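Local coordinates for replicative DNA helicase (PDB 3GXV), which probably unwinds duplex DNA at the replication fork as a hexameric, ATP-driven motor, its N-terminal domain contributing to the interplay with primase, at residues L18-H32 with F48-I62. Sequence-based numbering, arbitrary orientation.
Sequences LSGIVLANHKIEEVH and FFEIALKLHEEDCPI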
# COMPACT_ATOMS: atom_id res chain seq x y z
N LEU B 18 -6.08 -6.18 -10.54
CA LEU B 18 -5.39 -4.98 -10.06
C LEU B 18 -5.99 -4.55 -8.72
O LEU B 18 -5.28 -4.08 -7.83
CB LEU B 18 -5.53 -3.83 -11.08
CG LEU B 18 -4.80 -3.90 -12.44
CD1 LEU B 18 -5.15 -2.66 -13.26
CD2 LEU B 18 -3.30 -3.98 -12.24
N SER B 19 -7.30 -4.72 -8.59
CA SER B 19 -8.00 -4.40 -7.36
C SER B 19 -7.51 -5.37 -6.29
O SER B 19 -7.39 -5.00 -5.13
CB SER B 19 -9.51 -4.54 -7.52
OG SER B 19 -10.14 -4.55 -6.26
N GLY B 20 -7.24 -6.61 -6.69
CA GLY B 20 -6.75 -7.61 -5.75
C GLY B 20 -5.36 -7.27 -5.23
O GLY B 20 -5.06 -7.49 -4.06
N ILE B 21 -4.52 -6.73 -6.10
CA ILE B 21 -3.16 -6.33 -5.75
C ILE B 21 -3.18 -5.18 -4.75
O ILE B 21 -2.30 -5.07 -3.89
CB ILE B 21 -2.38 -5.88 -7.01
CG1 ILE B 21 -2.12 -7.09 -7.91
CG2 ILE B 21 -1.07 -5.18 -6.61
CD1 ILE B 21 -1.31 -6.77 -9.14
N VAL B 22 -4.20 -4.33 -4.86
CA VAL B 22 -4.37 -3.19 -3.96
C VAL B 22 -4.75 -3.66 -2.56
O VAL B 22 -4.48 -2.98 -1.58
CB VAL B 22 -5.43 -2.21 -4.51
CG1 VAL B 22 -5.75 -1.14 -3.48
CG2 VAL B 22 -4.93 -1.57 -5.80
N LEU B 23 -5.39 -4.82 -2.48
CA LEU B 23 -5.81 -5.42 -1.21
C LEU B 23 -4.64 -6.17 -0.56
O LEU B 23 -4.52 -6.22 0.67
CB LEU B 23 -6.98 -6.38 -1.44
CG LEU B 23 -7.16 -7.46 -0.38
CD1 LEU B 23 -7.41 -6.82 0.98
CD2 LEU B 23 -8.30 -8.37 -0.78
N ALA B 24 -3.81 -6.79 -1.39
CA ALA B 24 -2.64 -7.51 -0.90
C ALA B 24 -1.46 -7.14 -1.79
O ALA B 24 -1.12 -7.88 -2.72
CB ALA B 24 -2.88 -9.01 -0.96
N ASN B 25 -0.84 -6.00 -1.50
CA ASN B 25 0.30 -5.50 -2.28
C ASN B 25 1.39 -6.55 -2.54
O ASN B 25 2.21 -6.39 -3.44
CB ASN B 25 0.90 -4.26 -1.59
CG ASN B 25 -0.09 -3.11 -1.52
OD1 ASN B 25 -1.30 -3.32 -1.51
ND2 ASN B 25 0.42 -1.89 -1.46
N HIS B 26 1.39 -7.62 -1.76
CA HIS B 26 2.39 -8.66 -1.93
C HIS B 26 2.08 -9.53 -3.15
O HIS B 26 2.98 -10.13 -3.73
CB HIS B 26 2.49 -9.54 -0.67
CG HIS B 26 1.46 -10.64 -0.60
ND1 HIS B 26 1.55 -11.78 -1.37
CD2 HIS B 26 0.36 -10.77 0.16
CE1 HIS B 26 0.54 -12.58 -1.08
NE2 HIS B 26 -0.20 -11.99 -0.15
N LYS B 27 0.81 -9.59 -3.54
CA LYS B 27 0.40 -10.39 -4.68
C LYS B 27 0.97 -9.88 -5.98
O LYS B 27 0.85 -10.55 -7.02
CB LYS B 27 -1.13 -10.43 -4.79
CG LYS B 27 -1.84 -11.45 -3.90
CD LYS B 27 -3.35 -11.33 -4.04
CE LYS B 27 -4.10 -12.39 -3.23
NZ LYS B 27 -4.05 -13.73 -3.87
N ILE B 28 1.59 -8.71 -5.94
CA ILE B 28 2.14 -8.11 -7.15
C ILE B 28 3.36 -8.86 -7.66
O ILE B 28 3.67 -8.82 -8.85
CB ILE B 28 2.49 -6.60 -6.92
CG1 ILE B 28 2.64 -5.90 -8.27
CG2 ILE B 28 3.78 -6.46 -6.12
CD1 ILE B 28 2.85 -4.39 -8.16
N GLU B 29 4.04 -9.56 -6.76
CA GLU B 29 5.23 -10.33 -7.13
C GLU B 29 4.81 -11.54 -7.96
O GLU B 29 5.41 -11.84 -9.00
CB GLU B 29 5.96 -10.77 -5.87
CG GLU B 29 6.25 -9.61 -4.92
CD GLU B 29 6.54 -10.04 -3.50
OE1 GLU B 29 6.65 -9.16 -2.63
OE2 GLU B 29 6.67 -11.27 -3.26
N GLU B 30 3.76 -12.21 -7.50
CA GLU B 30 3.25 -13.38 -8.18
C GLU B 30 2.70 -13.00 -9.56
O GLU B 30 3.05 -13.61 -10.57
CB GLU B 30 2.17 -14.04 -7.32
CG GLU B 30 2.67 -14.50 -5.94
CD GLU B 30 2.49 -13.46 -4.84
OE1 GLU B 30 1.32 -13.18 -4.48
OE2 GLU B 30 3.50 -12.94 -4.32
N VAL B 31 1.84 -11.98 -9.59
CA VAL B 31 1.24 -11.51 -10.83
C VAL B 31 2.29 -11.09 -11.85
O VAL B 31 2.14 -11.38 -13.04
CB VAL B 31 0.31 -10.31 -10.55
CG1 VAL B 31 -0.27 -9.76 -11.86
CG2 VAL B 31 -0.82 -10.75 -9.61
N HIS B 32 3.34 -10.41 -11.38
CA HIS B 32 4.42 -9.92 -12.25
C HIS B 32 5.28 -11.07 -12.78
O HIS B 32 6.01 -10.91 -13.76
CB HIS B 32 5.31 -8.94 -11.47
CG HIS B 32 6.30 -8.20 -12.32
ND1 HIS B 32 7.37 -7.52 -11.78
CD2 HIS B 32 6.37 -8.01 -13.65
CE1 HIS B 32 8.06 -6.95 -12.75
NE2 HIS B 32 7.47 -7.23 -13.90
N PHE B 48 -1.42 1.38 -14.93
CA PHE B 48 -1.64 1.22 -13.49
C PHE B 48 -0.66 0.16 -12.97
O PHE B 48 0.05 0.41 -12.00
CB PHE B 48 -3.07 0.75 -13.21
CG PHE B 48 -3.42 0.72 -11.75
CD1 PHE B 48 -3.96 1.83 -11.13
CD2 PHE B 48 -3.24 -0.45 -11.00
CE1 PHE B 48 -4.32 1.79 -9.78
CE2 PHE B 48 -3.59 -0.49 -9.65
CZ PHE B 48 -4.13 0.63 -9.04
N PHE B 49 -0.64 -1.00 -13.61
CA PHE B 49 0.27 -2.08 -13.21
C PHE B 49 1.71 -1.55 -13.14
O PHE B 49 2.50 -1.95 -12.28
CB PHE B 49 0.20 -3.24 -14.21
CG PHE B 49 0.85 -4.51 -13.71
CD1 PHE B 49 0.46 -5.08 -12.50
CD2 PHE B 49 1.89 -5.10 -14.43
CE1 PHE B 49 1.09 -6.22 -12.02
CE2 PHE B 49 2.53 -6.25 -13.95
CZ PHE B 49 2.13 -6.80 -12.74
N GLU B 50 2.03 -0.65 -14.05
CA GLU B 50 3.35 -0.06 -14.17
C GLU B 50 3.69 0.77 -12.94
O GLU B 50 4.73 0.58 -12.30
CB GLU B 50 3.38 0.81 -15.41
CG GLU B 50 4.74 1.13 -16.02
CD GLU B 50 4.59 2.06 -17.21
OE1 GLU B 50 4.40 3.28 -16.98
OE2 GLU B 50 4.61 1.58 -18.36
N ILE B 51 2.80 1.71 -12.60
CA ILE B 51 3.01 2.57 -11.44
C ILE B 51 3.08 1.72 -10.17
O ILE B 51 3.83 2.04 -9.24
CB ILE B 51 1.89 3.62 -11.30
CG1 ILE B 51 1.91 4.58 -12.50
CG2 ILE B 51 2.07 4.40 -10.01
CD1 ILE B 51 0.63 5.39 -12.67
N ALA B 52 2.31 0.64 -10.14
CA ALA B 52 2.29 -0.24 -8.98
C ALA B 52 3.63 -0.94 -8.85
O ALA B 52 4.21 -0.99 -7.76
CB ALA B 52 1.16 -1.26 -9.10
N LEU B 53 4.13 -1.48 -9.96
CA LEU B 53 5.42 -2.16 -9.97
C LEU B 53 6.48 -1.22 -9.42
O LEU B 53 7.34 -1.62 -8.64
CB LEU B 53 5.80 -2.58 -11.39
CG LEU B 53 4.91 -3.62 -12.07
CD1 LEU B 53 5.41 -3.87 -13.50
CD2 LEU B 53 4.89 -4.91 -11.26
N LYS B 54 6.42 0.04 -9.85
CA LYS B 54 7.37 1.06 -9.39
C LYS B 54 7.21 1.35 -7.90
O LYS B 54 8.20 1.45 -7.18
CB LYS B 54 7.20 2.35 -10.21
CG LYS B 54 7.93 3.55 -9.63
CD LYS B 54 8.17 4.66 -10.65
CE LYS B 54 6.92 5.05 -11.41
NZ LYS B 54 6.49 4.00 -12.39
N LEU B 55 5.97 1.48 -7.43
CA LEU B 55 5.70 1.74 -6.02
C LEU B 55 6.16 0.62 -5.10
O LEU B 55 6.52 0.86 -3.96
CB LEU B 55 4.21 1.98 -5.79
CG LEU B 55 3.59 3.30 -6.24
CD1 LEU B 55 2.08 3.28 -5.97
CD2 LEU B 55 4.27 4.46 -5.50
N HIS B 56 6.13 -0.61 -5.61
CA HIS B 56 6.51 -1.77 -4.81
C HIS B 56 8.02 -1.96 -4.73
O HIS B 56 8.53 -2.64 -3.83
CB HIS B 56 5.87 -3.03 -5.38
CG HIS B 56 5.82 -4.18 -4.42
ND1 HIS B 56 6.61 -5.29 -4.54
CD2 HIS B 56 5.04 -4.38 -3.32
CE1 HIS B 56 6.33 -6.14 -3.57
NE2 HIS B 56 5.39 -5.61 -2.81
N GLU B 57 8.74 -1.37 -5.69
CA GLU B 57 10.19 -1.46 -5.73
C GLU B 57 10.78 -0.46 -4.76
O GLU B 57 11.95 -0.53 -4.40
CB GLU B 57 10.70 -1.16 -7.14
CG GLU B 57 10.81 -2.38 -8.02
CD GLU B 57 11.80 -3.39 -7.48
OE1 GLU B 57 13.01 -3.05 -7.40
OE2 GLU B 57 11.38 -4.51 -7.13
N GLU B 58 9.94 0.47 -4.33
CA GLU B 58 10.32 1.51 -3.40
C GLU B 58 9.67 1.25 -2.06
O GLU B 58 9.72 2.07 -1.16
CB GLU B 58 9.87 2.87 -3.92
CG GLU B 58 10.59 3.33 -5.16
CD GLU B 58 9.86 4.46 -5.84
OE1 GLU B 58 9.35 5.34 -5.12
OE2 GLU B 58 9.81 4.47 -7.08
N ASP B 59 9.05 0.08 -1.96
CA ASP B 59 8.36 -0.35 -0.74
C ASP B 59 7.28 0.63 -0.30
O ASP B 59 6.92 0.70 0.88
CB ASP B 59 9.39 -0.59 0.37
CG ASP B 59 10.49 -1.56 -0.05
OD1 ASP B 59 11.36 -1.89 0.77
OD2 ASP B 59 10.49 -1.98 -1.23
N CYS B 60 6.74 1.39 -1.26
CA CYS B 60 5.68 2.33 -0.96
C CYS B 60 4.34 1.62 -1.14
O CYS B 60 4.16 0.85 -2.09
CB CYS B 60 5.73 3.55 -1.89
SG CYS B 60 4.47 4.80 -1.50
N PRO B 61 3.39 1.86 -0.24
CA PRO B 61 2.10 1.20 -0.37
C PRO B 61 1.47 1.43 -1.75
O PRO B 61 1.73 2.43 -2.41
CB PRO B 61 1.28 1.82 0.75
CG PRO B 61 2.30 2.13 1.80
CD PRO B 61 3.44 2.69 0.99
N ILE B 62 0.65 0.48 -2.19
CA ILE B 62 -0.04 0.63 -3.45
C ILE B 62 -1.49 0.91 -3.09
O ILE B 62 -2.25 -0.01 -2.81
CB ILE B 62 0.01 -0.64 -4.30
CG1 ILE B 62 1.45 -0.88 -4.77
CG2 ILE B 62 -0.97 -0.53 -5.47
CD1 ILE B 62 1.68 -2.23 -5.45
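Over the centre of the His56 ring stands the CG2 methyl of Ile28, a CH-pi contact 3.4 Å from CG2 to the ring centroid, while Glu29 OE1 approaches the edge of the same ring in its plane. His32 receives Leu53 CD2 over one face, off centre, and the edge of Phe49 points toward its face in an offset edge-to-face pair with planes at 82°. Phe49 in turn has Leu53 CD2 over one face and Ile21 CD1 at its edge, 3.8 Å from CE1; Val22 CG2 lies at the edge of the Phe48 ring. These contacts belong to the helical DnaB-like N-terminal domain: residues 48-57 of helix 43-57 run nearly parallel, at 21°, to residues 18-23 of helix 3-23, and helix 27-32 crosses them steeply.

The packing is knobs-into-holes in both directions. Ile28 enters among Phe49, Ala52, Leu53 and His56; with CG1 anti to the backbone N (chi1 -162°), its long branch carries CD1 to Ala52 CB, where a small residue lets the methyl approach the backbone. Phe49 fills the reciprocal hole, its flat ring suited to a slot lined by Leu18, Ile28 and Val31 and closed by His32. Leu18 CD2 touches both phenylalanines, while its CD1 lies 3.7 Å from Phe48 CD2, and Ile85 of helix 79-87 touches Leu18 and Phe48 as well. Histidine suits the partly exposed flank at His56 and His32: its face packs on a methyl while a ring nitrogen can still hydrogen-bond, as His32 NE2 does to Glu36 OE1. Beyond the Schellman motif that ends the helix, with Asp59, at positive phi, as its C-prime residue, the chain returns to place Ile62 CD1 3.7 Å from Ile28 CD1.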